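Local coordinates for sortase, SrtB family (Streptococcus pneumoniae PCS8235, PDB 4Y4Q), which probably acts as a cysteine transpeptidase of the sortase B family that takes part in building the type II pilus on the bacterial surface, at residues E171-D176 against R232-A237; K143-E148 against V203-R208; R192-L197 against L212-R217; N124-G129 against N181-G186. All blocks are in the same frame, centred on the assembly; numbering follows the deposited sequence.

Contact 1 of 4, residues E171-D176 against R232-A237; sequences EMLEVD and RHIVVA
Leu173 and Ile234 lie side by side on one face of the sortase beta-barrel sheet, their side chains pointing the same way, and Leu173 CD1 presses against Ile234 CB at 3.5 Å, tighter than usual for two carbons. Leu173 reaches there because its CG sits between the backbone N and the carbonyl carbon (chi1 52°), which swings CD1 over its neighbour. Val175 meets the same isoleucine at about a right angle, CG2 to Ile234 CD1 at 3.8 Å. On the other face Met172 CG, anti to the backbone N, rests 3.7 Å from Val235 CG1, and Glu174 runs alongside His233. There the carboxylate, turned 60° from the ring, brings Glu174 OE2 to the edge of the imidazole in its plane, 3.0 Å from His233 CE1; the angle to ND1 is too poor for a hydrogen bond. The antiparallel strands are laced by pairs of backbone bonds, straight at Val236 N to Glu171 O (2.8 Å) and weak at Glu171 N to Val236 O. Helix 190-202 covers Leu173, while Phe225 meets the His233 ring. Backbone bonding therefore fixes the register and the aliphatic cluster of Leu173, Val175 and Ile234 is closely packed, whereas the carboxylate beside the imidazole would probably favour a protonated ring.

Contact 2 of 4, residues K143-E148 against V203-R208; sequences KFADQE and VAMHKR
His206 reaches across to the backbone of Ala145 from a classic beta bulge, in which Met205 and His206 together face Met172 of strand 163-176. The tight part of the contact is at the imidazole. Its NE2 donates to Ala145 O at 2.7 Å, with an N-H...O angle of 156°. The oxygen lies in the ring plane, yet the ring nitrogen stands well above the carbonyl plane of Ala145, so the bond is well directed for the donor and does not follow a lone pair of the acceptor. Setting CG beside the backbone N (chi1 -58°), His206 holds its ring against the type I turn from Lys143 to Asp146, and CD2 comes within 3.3 Å of Phe144 O. Asp146, at the N-cap of helix 147-152, caps Phe149 N, and Phe150 of that helix meets the imidazole ring.

The solvent side is looser. Gln147 lies over the ring with its CA 4.3 Å from the centroid of the His206 ring, off-centre, in a CH-pi contact. The exposed Met205 extends its chain alongside the turn. One face of the imidazole carries Met205 CG, offset toward the rim, and farther along the same chain Met205 SD lies 4.1 Å from Ala145 CB.

Contact 3 of 4, residues R192-L197 against L212-R217; sequences RQQAYL and LSPSDR
Pro214 sets its ring against two successive glutamines of helix 190-202, which reach it by different conformations. Gln193 has CG beside the backbone N (chi1 -79°) and then runs extended, bringing OE1 to 3.1 Å from Pro214 CB. The other branch of this amide, NE2, is hydrogen-bonded to Ile187 O, which fixes the rotation of the group and leaves the oxygen at Pro214 CB. Gln194 instead turns CG away from its own N (chi1 -173°) and bends at chi2, so that OE1 approaches Pro214 CD at 3.7 Å. Its NE2 bonds to Asp198 OD1 one helical turn on, and also donates to a water at 3.1 Å that makes a weak bond to Leu212 O.

Proline is the second residue of a type I beta turn, Ser213 to Asp216, in the connection leading from strand 206-207 to strand 218-225 of the sortase fold. Asp216 OD2 returns across the turn to accept from Ser213 N at 2.9 Å, met from above the carboxylate plane. Ser213 OG and Ser215 OG are 2.5 Å apart and share a hydrogen bond.

Farther along the helix, at Leu197, the contact becomes apolar. Leu197 and Leu212 cross obliquely, each with chi1 away from the usual staggered values, and Leu197 CD1 lies 4.1 Å from Leu212 CD1. Both leucines also touch Ile218, the first residue of strand 218-225.

Contact 4 of 4, residues N124-G129 against N181-G186; sequences NTIIYG and NIYDPG
Ile182 brings its carbonyl to strand 124-129 of the sortase beta-barrel, an inner strand of the sheet, where the loop before helix 190-202 folds over the strand's side chains. Ile126 CD1 sits 3.8 Å from Ile182 O, an oxygen that also accepts a hydrogen bond from Tyr196. Tyr183 follows as the centre of an inverse gamma turn. Its side chain crosses that of Ile126 at about a right angle, with Ile126 CG2 at the edge of the tyrosine ring, while Ile126 CD1 packs on Tyr183 CA. Beyond it Tyr183 CE1 approaches the edge of the Tyr128 ring, 4.0 Å from Tyr128 CE1. Each hydroxyl has its own hydrogen-bond partner, Ser222 for Tyr183 OH and Asp113 for Tyr128 OH.

Asp184 contributes its backbone oxygen, and Pro185 lays CB against Ile126 CD1 at 3.8 Å. Gly186, with positive phi, closes the passage by donating N to Asn124 O at 3.1 Å, in the carbonyl plane. Asn124 faces the loop with CG between its backbone N and carbonyl carbon (chi1 58°), and OD1 accepts from Ile187 N. On the other branch of this amide, Asn124 ND2 donates to Asp184 O at 2.7 Å, the acceptor lying in the amide plane.

How the contacts relate
Contact 1 is the buried one, a strand pair held by regular backbone bonds, and contact 4 is partly buried; contacts 2 and 3 lie at the surface. Contacts 1 and 2 share strand 163-176: Met172 pairs with strand 231-240 along one edge and with the Met205-His206 bulge along the other. Contact 4 meets contact 1 through Tyr183, whose hydroxyl packs on Arg232 and Ile234, and meets contact 3 through Tyr196, probably hydrogen-bonded to Ile182 O. Side-chain to backbone bonds mark contacts 2 and 4, whereas contact 3 joins its helix and turn by packing and a water. Contacts 2 and 3 merely adjoin in sequence, their centres about 20 Å apart.

Contact 1 of 4, residues E171-D176 against R232-A237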
loop_
_atom_site.group_PDB
_atom_site.type_symbol
_atom_site.label_atom_id
_atom_site.label_comp_id
_atom_site.label_asym_id
_atom_site.label_seq_id
_atom_site.Cartn_x
_atom_site.Cartn_y
_atom_site.Cartn_z
ATOM N N GLU A 171 -10.612 1.029 0.173
ATOM C CA GLU A 171 -10.725 1.840 1.382
ATOM C C GLU A 171 -9.675 2.940 1.494
ATOM O O GLU A 171 -8.517 2.753 1.091
ATOM C CB GLU A 171 -10.686 0.947 2.646
ATOM C CG GLU A 171 -10.597 1.750 3.935
ATOM C CD GLU A 171 -10.750 0.922 5.213
ATOM O OE1 GLU A 171 -11.060 -0.290 5.139
ATOM O OE2 GLU A 171 -10.557 1.504 6.304
ATOM N N MET A 172 -10.080 4.090 2.035
ATOM C CA MET A 172 -9.109 5.077 2.517
ATOM C C MET A 172 -9.401 5.369 3.984
ATOM O O MET A 172 -10.569 5.479 4.399
ATOM C CB MET A 172 -9.193 6.381 1.715
ATOM C CG MET A 172 -7.926 7.243 1.764
ATOM S SD MET A 172 -7.845 8.450 3.113
ATOM C CE MET A 172 -9.549 8.758 3.309
ATOM N N LEU A 173 -8.353 5.512 4.782
ATOM C CA LEU A 173 -8.597 5.886 6.161
ATOM C C LEU A 173 -7.491 6.777 6.643
ATOM O O LEU A 173 -6.415 6.801 6.037
ATOM C CB LEU A 173 -8.763 4.649 7.057
ATOM C CG LEU A 173 -7.761 3.490 7.107
ATOM C CD1 LEU A 173 -6.430 3.966 7.544
ATOM C CD2 LEU A 173 -8.214 2.482 8.143
ATOM N N GLU A 174 -7.756 7.501 7.726
ATOM C CA GLU A 174 -6.736 8.298 8.397
ATOM C C GLU A 174 -6.612 7.783 9.818
ATOM O O GLU A 174 -7.622 7.526 10.479
ATOM C CB GLU A 174 -7.109 9.793 8.383
ATOM C CG GLU A 174 -7.132 10.405 6.967
ATOM C CD GLU A 174 -7.616 11.858 6.927
ATOM O OE1 GLU A 174 -8.073 12.382 7.971
ATOM O OE2 GLU A 174 -7.544 12.477 5.841
ATOM N N VAL A 175 -5.380 7.617 10.286
ATOM C CA VAL A 175 -5.131 7.034 11.603
ATOM C C VAL A 175 -3.911 7.677 12.211
ATOM O O VAL A 175 -3.168 8.387 11.528
ATOM C CB VAL A 175 -4.812 5.523 11.502
ATOM C CG1 VAL A 175 -6.024 4.732 11.058
ATOM C CG2 VAL A 175 -3.648 5.302 10.538
ATOM N N ASP A 176 -3.693 7.405 13.491
ATOM C CA ASP A 176 -2.480 7.837 14.160
ATOM C C ASP A 176 -1.381 6.821 13.864
ATOM O O ASP A 176 -1.667 5.651 13.605
ATOM C CB ASP A 176 -2.717 7.941 15.656
ATOM C CG ASP A 176 -1.436 8.105 16.430
ATOM O OD1 ASP A 176 -0.973 9.261 16.549
ATOM O OD2 ASP A 176 -0.890 7.077 16.909
ATOM N N ARG A 232 -1.277 9.768 9.799
ATOM C CA ARG A 232 -0.954 9.079 8.562
ATOM C C ARG A 232 -2.169 8.886 7.641
ATOM O O ARG A 232 -3.278 8.796 8.094
ATOM C CB ARG A 232 -0.348 7.712 8.853
ATOM C CG ARG A 232 0.926 7.703 9.648
ATOM C CD ARG A 232 2.106 8.266 8.910
ATOM N NE ARG A 232 3.350 8.129 9.650
ATOM C CZ ARG A 232 3.839 9.015 10.504
ATOM N NH1 ARG A 232 3.192 10.122 10.774
ATOM N NH2 ARG A 232 4.985 8.783 11.093
ATOM N N HIS A 233 -1.912 8.780 6.344
ATOM C CA HIS A 233 -2.958 8.498 5.361
ATOM C C HIS A 233 -2.750 7.087 4.831
ATOM O O HIS A 233 -1.611 6.710 4.540
ATOM C CB HIS A 233 -2.821 9.437 4.162
ATOM C CG HIS A 233 -3.289 10.834 4.408
ATOM N ND1 HIS A 233 -4.571 11.130 4.825
ATOM C CD2 HIS A 233 -2.662 12.021 4.245
ATOM C CE1 HIS A 233 -4.706 12.440 4.921
ATOM N NE2 HIS A 233 -3.564 13.003 4.574
ATOM N N ILE A 234 -3.827 6.312 4.677
ATOM C CA ILE A 234 -3.712 4.968 4.122
ATOM C C ILE A 234 -4.756 4.699 3.041
ATOM O O ILE A 234 -5.936 5.028 3.225
ATOM C CB ILE A 234 -3.859 3.902 5.231
ATOM C CG1 ILE A 234 -2.754 4.045 6.288
ATOM C CG2 ILE A 234 -3.862 2.481 4.645
ATOM C CD1 ILE A 234 -2.981 3.177 7.509
ATOM N N VAL A 235 -4.336 4.135 1.903
ATOM C CA VAL A 235 -5.302 3.518 0.989
ATOM C C VAL A 235 -5.106 2.016 1.033
ATOM O O VAL A 235 -3.980 1.537 1.151
ATOM C CB VAL A 235 -5.259 4.035 -0.494
ATOM C CG1 VAL A 235 -5.653 5.479 -0.569
ATOM C CG2 VAL A 235 -3.912 3.818 -1.128
ATOM N N VAL A 236 -6.202 1.269 0.977
ATOM C CA VAL A 236 -6.108 -0.188 1.039
ATOM C C VAL A 236 -6.645 -0.811 -0.243
ATOM O O VAL A 236 -7.715 -0.436 -0.733
ATOM C CB VAL A 236 -6.876 -0.765 2.237
ATOM C CG1 VAL A 236 -6.404 -2.182 2.516
ATOM C CG2 VAL A 236 -6.651 0.094 3.471
ATOM N N ALA A 237 -5.906 -1.772 -0.774
ATOM C CA ALA A 237 -6.262 -2.396 -2.040
ATOM C C ALA A 237 -6.242 -3.913 -1.927
ATOM O O ALA A 237 -5.399 -4.484 -1.205
ATOM C CB ALA A 237 -5.297 -1.962 -3.103
#

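Contact 2 of 4, residues K143-E148 against V203-R208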
loop_
_atom_site.group_PDB
_atom_site.type_symbol
_atom_site.label_atom_id
_atom_site.label_comp_id
_atom_site.label_asym_id
_atom_site.label_seq_id
_atom_site.Cartn_x
_atom_site.Cartn_y
_atom_site.Cartn_z
ATOM N N LYS A 143 -5.058 12.593 -1.462
ATOM C CA LYS A 143 -6.161 13.060 -2.305
ATOM C C LYS A 143 -7.324 12.088 -2.253
ATOM O O LYS A 143 -8.450 12.444 -2.596
ATOM C CB LYS A 143 -5.726 13.279 -3.758
ATOM C CG LYS A 143 -4.630 14.305 -3.944
ATOM C CD LYS A 143 -4.503 14.693 -5.410
ATOM C CE LYS A 143 -3.277 15.572 -5.648
ATOM N NZ LYS A 143 -3.138 15.896 -7.097
ATOM N N PHE A 144 -7.057 10.859 -1.820
ATOM C CA PHE A 144 -8.128 9.875 -1.663
ATOM C C PHE A 144 -9.083 10.237 -0.518
ATOM O O PHE A 144 -10.125 9.607 -0.351
ATOM C CB PHE A 144 -7.551 8.465 -1.470
ATOM C CG PHE A 144 -6.992 7.860 -2.736
ATOM C CD1 PHE A 144 -5.682 8.107 -3.126
ATOM C CD2 PHE A 144 -7.789 7.063 -3.548
ATOM C CE1 PHE A 144 -5.173 7.554 -4.310
ATOM C CE2 PHE A 144 -7.284 6.504 -4.733
ATOM C CZ PHE A 144 -5.981 6.751 -5.113
ATOM N N ALA A 145 -8.743 11.260 0.262
ATOM C CA ALA A 145 -9.665 11.747 1.284
ATOM C C ALA A 145 -10.858 12.477 0.659
ATOM O O ALA A 145 -11.882 12.673 1.315
ATOM C CB ALA A 145 -8.948 12.640 2.284
ATOM N N ASP A 146 -10.724 12.867 -0.608
ATOM C CA ASP A 146 -11.819 13.506 -1.344
ATOM C C ASP A 146 -12.745 12.461 -1.981
ATOM O O ASP A 146 -12.282 11.529 -2.651
ATOM C CB ASP A 146 -11.268 14.453 -2.412
ATOM C CG ASP A 146 -12.368 15.171 -3.175
ATOM O OD1 ASP A 146 -13.066 16.021 -2.570
ATOM O OD2 ASP A 146 -12.533 14.887 -4.383
ATOM N N GLN A 147 -14.047 12.613 -1.753
ATOM C CA GLN A 147 -15.045 11.648 -2.211
ATOM C C GLN A 147 -14.895 11.343 -3.704
ATOM O O GLN A 147 -14.789 10.187 -4.109
ATOM C CB GLN A 147 -16.462 12.180 -1.920
ATOM C CG GLN A 147 -17.606 11.178 -2.184
ATOM C CD GLN A 147 -17.536 9.949 -1.275
ATOM O OE1 GLN A 147 -17.067 8.876 -1.681
ATOM N NE2 GLN A 147 -17.990 10.106 -0.036
ATOM N N GLU A 148 -14.871 12.395 -4.512
ATOM C CA GLU A 148 -14.782 12.263 -5.963
ATOM C C GLU A 148 -13.499 11.562 -6.430
ATOM O O GLU A 148 -13.537 10.627 -7.231
ATOM C CB GLU A 148 -14.893 13.654 -6.589
ATOM C CG GLU A 148 -15.269 13.675 -8.046
ATOM C CD GLU A 148 -15.552 15.090 -8.530
ATOM O OE1 GLU A 148 -16.444 15.752 -7.944
ATOM O OE2 GLU A 148 -14.867 15.540 -9.480
ATOM N N VAL A 203 -13.391 1.738 10.551
ATOM C CA VAL A 203 -12.802 3.062 10.762
ATOM C C VAL A 203 -12.495 3.780 9.435
ATOM O O VAL A 203 -11.760 4.776 9.403
ATOM C CB VAL A 203 -11.529 2.979 11.635
ATOM C CG1 VAL A 203 -11.872 2.426 13.023
ATOM C CG2 VAL A 203 -10.481 2.104 10.968
ATOM N N ALA A 204 -13.077 3.277 8.348
ATOM C CA ALA A 204 -12.824 3.824 7.018
ATOM C C ALA A 204 -13.338 5.256 6.902
ATOM O O ALA A 204 -14.401 5.571 7.434
ATOM C CB ALA A 204 -13.488 2.958 5.970
ATOM N N MET A 205 -12.598 6.122 6.210
ATOM C CA MET A 205 -13.118 7.450 5.883
ATOM C C MET A 205 -13.912 7.364 4.575
ATOM O O MET A 205 -14.955 8.002 4.424
ATOM C CB MET A 205 -11.991 8.478 5.789
ATOM C CG MET A 205 -12.444 9.827 5.206
ATOM S SD MET A 205 -11.233 11.151 5.400
ATOM C CE MET A 205 -12.203 12.580 4.895
ATOM N N HIS A 206 -13.404 6.575 3.629
ATOM C CA HIS A 206 -14.195 6.162 2.467
ATOM C C HIS A 206 -13.973 4.661 2.262
ATOM O O HIS A 206 -12.912 4.128 2.604
ATOM C CB HIS A 206 -13.771 6.923 1.196
ATOM C CG HIS A 206 -13.892 8.413 1.307
ATOM N ND1 HIS A 206 -15.108 9.061 1.354
ATOM C CD2 HIS A 206 -12.947 9.381 1.380
ATOM C CE1 HIS A 206 -14.907 10.365 1.456
ATOM N NE2 HIS A 206 -13.604 10.585 1.469
ATOM N N LYS A 207 -14.963 3.978 1.701
ATOM C CA LYS A 207 -14.786 2.574 1.352
ATOM C C LYS A 207 -15.780 2.211 0.282
ATOM O O LYS A 207 -16.784 2.897 0.122
ATOM C CB LYS A 207 -14.994 1.670 2.575
ATOM C CG LYS A 207 -16.407 1.738 3.146
ATOM C CD LYS A 207 -16.531 0.848 4.376
ATOM C CE LYS A 207 -17.823 1.137 5.121
ATOM N NZ LYS A 207 -18.022 0.166 6.220
ATOM N N ARG A 208 -15.491 1.153 -0.473
ATOM C CA ARG A 208 -16.474 0.603 -1.409
ATOM C C ARG A 208 -16.688 -0.854 -1.055
ATOM O O ARG A 208 -15.772 -1.519 -0.586
ATOM C CB ARG A 208 -16.023 0.738 -2.874
ATOM C CG ARG A 208 -14.596 0.272 -3.156
ATOM C CD ARG A 208 -14.285 0.282 -4.667
ATOM N NE ARG A 208 -14.483 1.606 -5.255
ATOM C CZ ARG A 208 -13.544 2.544 -5.322
ATOM N NH1 ARG A 208 -12.330 2.290 -4.853
ATOM N NH2 ARG A 208 -13.818 3.732 -5.866
#

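Contact 3 of 4, residues R192-L197 against L212-R217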
loop_
_atom_site.group_PDB
_atom_site.type_symbol
_atom_site.label_atom_id
_atom_site.label_comp_id
_atom_site.label_asym_id
_atom_site.label_seq_id
_atom_site.Cartn_x
_atom_site.Cartn_y
_atom_site.Cartn_z
ATOM N N ARG A 192 -9.062 -14.581 12.787
ATOM C CA ARG A 192 -8.237 -13.445 13.193
ATOM C C ARG A 192 -8.064 -12.436 12.053
ATOM O O ARG A 192 -8.159 -11.223 12.265
ATOM C CB ARG A 192 -6.880 -13.930 13.710
ATOM C CG ARG A 192 -5.972 -12.824 14.232
ATOM C CD ARG A 192 -4.639 -13.364 14.752
ATOM N NE ARG A 192 -4.767 -14.030 16.049
ATOM C CZ ARG A 192 -4.933 -15.339 16.190
ATOM N NH1 ARG A 192 -4.992 -16.109 15.111
ATOM N NH2 ARG A 192 -5.042 -15.887 17.398
ATOM N N GLN A 193 -7.818 -12.933 10.844
ATOM C CA GLN A 193 -7.771 -12.071 9.670
ATOM C C GLN A 193 -9.122 -11.378 9.497
ATOM O O GLN A 193 -9.181 -10.182 9.214
ATOM C CB GLN A 193 -7.384 -12.872 8.421
ATOM C CG GLN A 193 -5.879 -13.165 8.292
ATOM C CD GLN A 193 -5.588 -14.412 7.468
ATOM O OE1 GLN A 193 -6.503 -15.074 6.978
ATOM N NE2 GLN A 193 -4.309 -14.747 7.329
ATOM N N GLN A 194 -10.210 -12.114 9.713
ATOM C CA GLN A 194 -11.536 -11.521 9.553
ATOM C C GLN A 194 -11.764 -10.368 10.534
ATOM O O GLN A 194 -12.303 -9.327 10.160
ATOM C CB GLN A 194 -12.643 -12.564 9.700
ATOM C CG GLN A 194 -14.024 -12.004 9.367
ATOM C CD GLN A 194 -14.156 -11.652 7.892
ATOM O OE1 GLN A 194 -14.001 -12.517 7.028
ATOM N NE2 GLN A 194 -14.417 -10.377 7.595
ATOM N N ALA A 195 -11.329 -10.550 11.780
ATOM C CA ALA A 195 -11.429 -9.499 12.787
ATOM C C ALA A 195 -10.584 -8.273 12.427
ATOM O O ALA A 195 -11.000 -7.130 12.649
ATOM C CB ALA A 195 -11.038 -10.038 14.167
ATOM N N TYR A 196 -9.393 -8.490 11.882
ATOM C CA TYR A 196 -8.571 -7.362 11.436
ATOM C C TYR A 196 -9.295 -6.598 10.327
ATOM O O TYR A 196 -9.307 -5.367 10.313
ATOM C CB TYR A 196 -7.215 -7.857 10.920
ATOM C CG TYR A 196 -6.319 -6.788 10.310
ATOM C CD1 TYR A 196 -5.546 -5.965 11.115
ATOM C CD2 TYR A 196 -6.206 -6.647 8.934
ATOM C CE1 TYR A 196 -4.703 -5.008 10.570
ATOM C CE2 TYR A 196 -5.358 -5.676 8.369
ATOM C CZ TYR A 196 -4.620 -4.870 9.194
ATOM O OH TYR A 196 -3.783 -3.922 8.664
ATOM N N LEU A 197 -9.888 -7.345 9.399
ATOM C CA LEU A 197 -10.618 -6.769 8.272
ATOM C C LEU A 197 -11.828 -5.988 8.768
ATOM O O LEU A 197 -12.069 -4.855 8.339
ATOM C CB LEU A 197 -11.077 -7.895 7.352
ATOM C CG LEU A 197 -11.180 -7.690 5.846
ATOM C CD1 LEU A 197 -9.937 -6.996 5.295
ATOM C CD2 LEU A 197 -11.345 -9.054 5.219
ATOM N N LEU A 212 -14.500 -9.595 -0.098
ATOM C CA LEU A 212 -13.318 -9.652 0.760
ATOM C C LEU A 212 -13.355 -10.780 1.779
ATOM O O LEU A 212 -14.290 -10.894 2.582
ATOM C CB LEU A 212 -13.117 -8.325 1.487
ATOM C CG LEU A 212 -12.112 -7.399 0.817
ATOM C CD1 LEU A 212 -11.844 -6.191 1.700
ATOM C CD2 LEU A 212 -10.837 -8.176 0.533
ATOM N N SER A 213 -12.309 -11.596 1.755
ATOM C CA SER A 213 -12.194 -12.720 2.676
ATOM C C SER A 213 -10.732 -12.924 3.097
ATOM O O SER A 213 -9.814 -12.426 2.436
ATOM C CB SER A 213 -12.763 -13.991 2.031
ATOM O OG SER A 213 -12.076 -14.310 0.835
ATOM N N PRO A 214 -10.516 -13.741 4.113
ATOM C CA PRO A 214 -9.153 -13.979 4.570
ATOM C C PRO A 214 -8.394 -14.534 3.380
ATOM O O PRO A 214 -7.206 -14.255 3.216
ATOM C CB PRO A 214 -9.329 -15.058 5.637
ATOM C CG PRO A 214 -10.699 -14.824 6.174
ATOM C CD PRO A 214 -11.518 -14.346 5.009
ATOM N N SER A 215 -9.079 -15.326 2.563
ATOM C CA SER A 215 -8.410 -16.039 1.473
ATOM C C SER A 215 -7.735 -15.089 0.458
ATOM O O SER A 215 -6.776 -15.470 -0.222
ATOM C CB SER A 215 -9.386 -16.987 0.774
ATOM O OG SER A 215 -10.639 -16.361 0.550
ATOM N N ASP A 216 -8.222 -13.854 0.362
ATOM C CA ASP A 216 -7.601 -12.857 -0.516
ATOM C C ASP A 216 -6.324 -12.286 0.109
ATOM O O ASP A 216 -5.928 -12.662 1.215
ATOM C CB ASP A 216 -8.562 -11.698 -0.808
ATOM C CG ASP A 216 -9.913 -12.160 -1.312
ATOM O OD1 ASP A 216 -9.960 -13.032 -2.205
ATOM O OD2 ASP A 216 -10.931 -11.643 -0.803
ATOM N N ARG A 217 -5.685 -11.367 -0.610
ATOM C CA ARG A 217 -4.507 -10.685 -0.099
ATOM C C ARG A 217 -4.719 -9.197 -0.284
ATOM O O ARG A 217 -5.232 -8.763 -1.320
ATOM C CB ARG A 217 -3.256 -11.135 -0.847
ATOM C CG ARG A 217 -2.803 -12.565 -0.501
ATOM C CD ARG A 217 -1.681 -12.971 -1.426
ATOM N NE ARG A 217 -2.107 -12.907 -2.820
ATOM C CZ ARG A 217 -1.339 -12.503 -3.832
ATOM N NH1 ARG A 217 -0.082 -12.117 -3.613
ATOM N NH2 ARG A 217 -1.834 -12.491 -5.067
HETATM O O HOH W 1 -15.286 -8.747 5.094
#

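Contact 4 of 4, residues N124-G129 against N181-G186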
loop_
_atom_site.group_PDB
_atom_site.type_symbol
_atom_site.label_atom_id
_atom_site.label_comp_id
_atom_site.label_asym_id
_atom_site.label_seq_id
_atom_site.Cartn_x
_atom_site.Cartn_y
_atom_site.Cartn_z
ATOM N N ASN A 124 -2.078 -9.512 4.935
ATOM C CA ASN A 124 -1.949 -8.065 4.856
ATOM C C ASN A 124 -0.489 -7.649 4.721
ATOM O O ASN A 124 0.357 -8.039 5.524
ATOM C CB ASN A 124 -2.575 -7.401 6.084
ATOM C CG ASN A 124 -1.955 -7.877 7.383
ATOM O OD1 ASN A 124 -1.679 -9.064 7.555
ATOM N ND2 ASN A 124 -1.731 -6.949 8.306
ATOM N N THR A 125 -0.203 -6.848 3.699
ATOM C CA THR A 125 1.148 -6.338 3.474
ATOM C C THR A 125 1.121 -4.822 3.582
ATOM O O THR A 125 0.326 -4.146 2.902
ATOM C CB THR A 125 1.661 -6.693 2.071
ATOM O OG1 THR A 125 1.604 -8.116 1.867
ATOM C CG2 THR A 125 3.096 -6.211 1.904
ATOM N N ILE A 126 1.993 -4.277 4.422
ATOM C CA ILE A 126 1.978 -2.841 4.675
ATOM C C ILE A 126 3.187 -2.211 3.998
ATOM O O ILE A 126 4.327 -2.672 4.171
ATOM C CB ILE A 126 1.981 -2.536 6.185
ATOM C CG1 ILE A 126 0.812 -3.267 6.857
ATOM C CG2 ILE A 126 1.916 -1.029 6.445
ATOM C CD1 ILE A 126 0.722 -3.043 8.343
ATOM N N ILE A 127 2.931 -1.183 3.191
ATOM C CA ILE A 127 3.999 -0.535 2.435
ATOM C C ILE A 127 3.999 0.967 2.728
ATOM O O ILE A 127 2.935 1.580 2.851
ATOM C CB ILE A 127 3.877 -0.841 0.928
ATOM C CG1 ILE A 127 2.610 -0.246 0.344
ATOM C CG2 ILE A 127 3.831 -2.352 0.685
ATOM C CD1 ILE A 127 2.430 -0.586 -1.126
ATOM N N TYR A 128 5.191 1.544 2.853
ATOM C CA TYR A 128 5.346 2.895 3.381
ATOM C C TYR A 128 5.923 3.857 2.345
ATOM O O TYR A 128 6.861 3.511 1.627
ATOM C CB TYR A 128 6.287 2.879 4.599
ATOM C CG TYR A 128 5.834 1.970 5.720
ATOM C CD1 TYR A 128 4.812 2.354 6.589
ATOM C CD2 TYR A 128 6.435 0.731 5.923
ATOM C CE1 TYR A 128 4.394 1.515 7.630
ATOM C CE2 TYR A 128 6.029 -0.111 6.956
ATOM C CZ TYR A 128 5.009 0.289 7.804
ATOM O OH TYR A 128 4.605 -0.541 8.830
ATOM N N GLY A 129 5.376 5.068 2.282
ATOM C CA GLY A 129 6.031 6.143 1.556
ATOM C C GLY A 129 6.441 7.238 2.524
ATOM O O GLY A 129 5.576 7.911 3.085
ATOM N N ASN A 181 -3.553 -1.439 16.034
ATOM C CA ASN A 181 -4.706 -2.161 15.494
ATOM C C ASN A 181 -4.624 -2.267 13.972
ATOM O O ASN A 181 -5.150 -3.208 13.388
ATOM C CB ASN A 181 -6.015 -1.449 15.856
ATOM C CG ASN A 181 -6.350 -1.550 17.320
ATOM O OD1 ASN A 181 -6.411 -2.646 17.877
ATOM N ND2 ASN A 181 -6.556 -0.402 17.961
ATOM N N ILE A 182 -3.982 -1.282 13.343
ATOM C CA ILE A 182 -3.914 -1.196 11.882
ATOM C C ILE A 182 -2.555 -1.653 11.352
ATOM O O ILE A 182 -2.459 -2.382 10.357
ATOM C CB ILE A 182 -4.103 0.250 11.428
ATOM C CG1 ILE A 182 -5.440 0.799 11.939
ATOM C CG2 ILE A 182 -3.881 0.383 9.892
ATOM C CD1 ILE A 182 -6.651 0.118 11.371
ATOM N N TYR A 183 -1.503 -1.183 12.012
ATOM C CA TYR A 183 -0.133 -1.487 11.626
ATOM C C TYR A 183 0.338 -2.764 12.314
ATOM O O TYR A 183 1.251 -2.729 13.141
ATOM C CB TYR A 183 0.789 -0.316 11.999
ATOM C CG TYR A 183 0.517 0.955 11.208
ATOM C CD1 TYR A 183 0.984 1.098 9.906
ATOM C CD2 TYR A 183 -0.221 2.005 11.763
ATOM C CE1 TYR A 183 0.728 2.262 9.174
ATOM C CE2 TYR A 183 -0.478 3.159 11.049
ATOM C CZ TYR A 183 0.001 3.278 9.750
ATOM O OH TYR A 183 -0.244 4.424 9.028
ATOM N N ASP A 184 -0.295 -3.881 11.963
ATOM C CA ASP A 184 0.081 -5.216 12.456
ATOM C C ASP A 184 0.164 -6.101 11.223
ATOM O O ASP A 184 -0.823 -6.724 10.828
ATOM C CB ASP A 184 -1.005 -5.744 13.389
ATOM C CG ASP A 184 -0.629 -7.052 14.066
ATOM O OD1 ASP A 184 0.330 -7.731 13.636
ATOM O OD2 ASP A 184 -1.311 -7.401 15.049
ATOM N N PRO A 185 1.341 -6.141 10.589
ATOM C CA PRO A 185 1.444 -6.799 9.283
ATOM C C PRO A 185 1.532 -8.315 9.435
ATOM O O PRO A 185 1.985 -8.810 10.471
ATOM C CB PRO A 185 2.767 -6.252 8.733
ATOM C CG PRO A 185 3.633 -6.095 10.004
ATOM C CD PRO A 185 2.648 -5.671 11.095
ATOM N N GLY A 186 1.092 -9.040 8.410
ATOM C CA GLY A 186 1.296 -10.478 8.355
ATOM C C GLY A 186 0.458 -11.286 9.325
ATOM O O GLY A 186 0.906 -12.298 9.858
#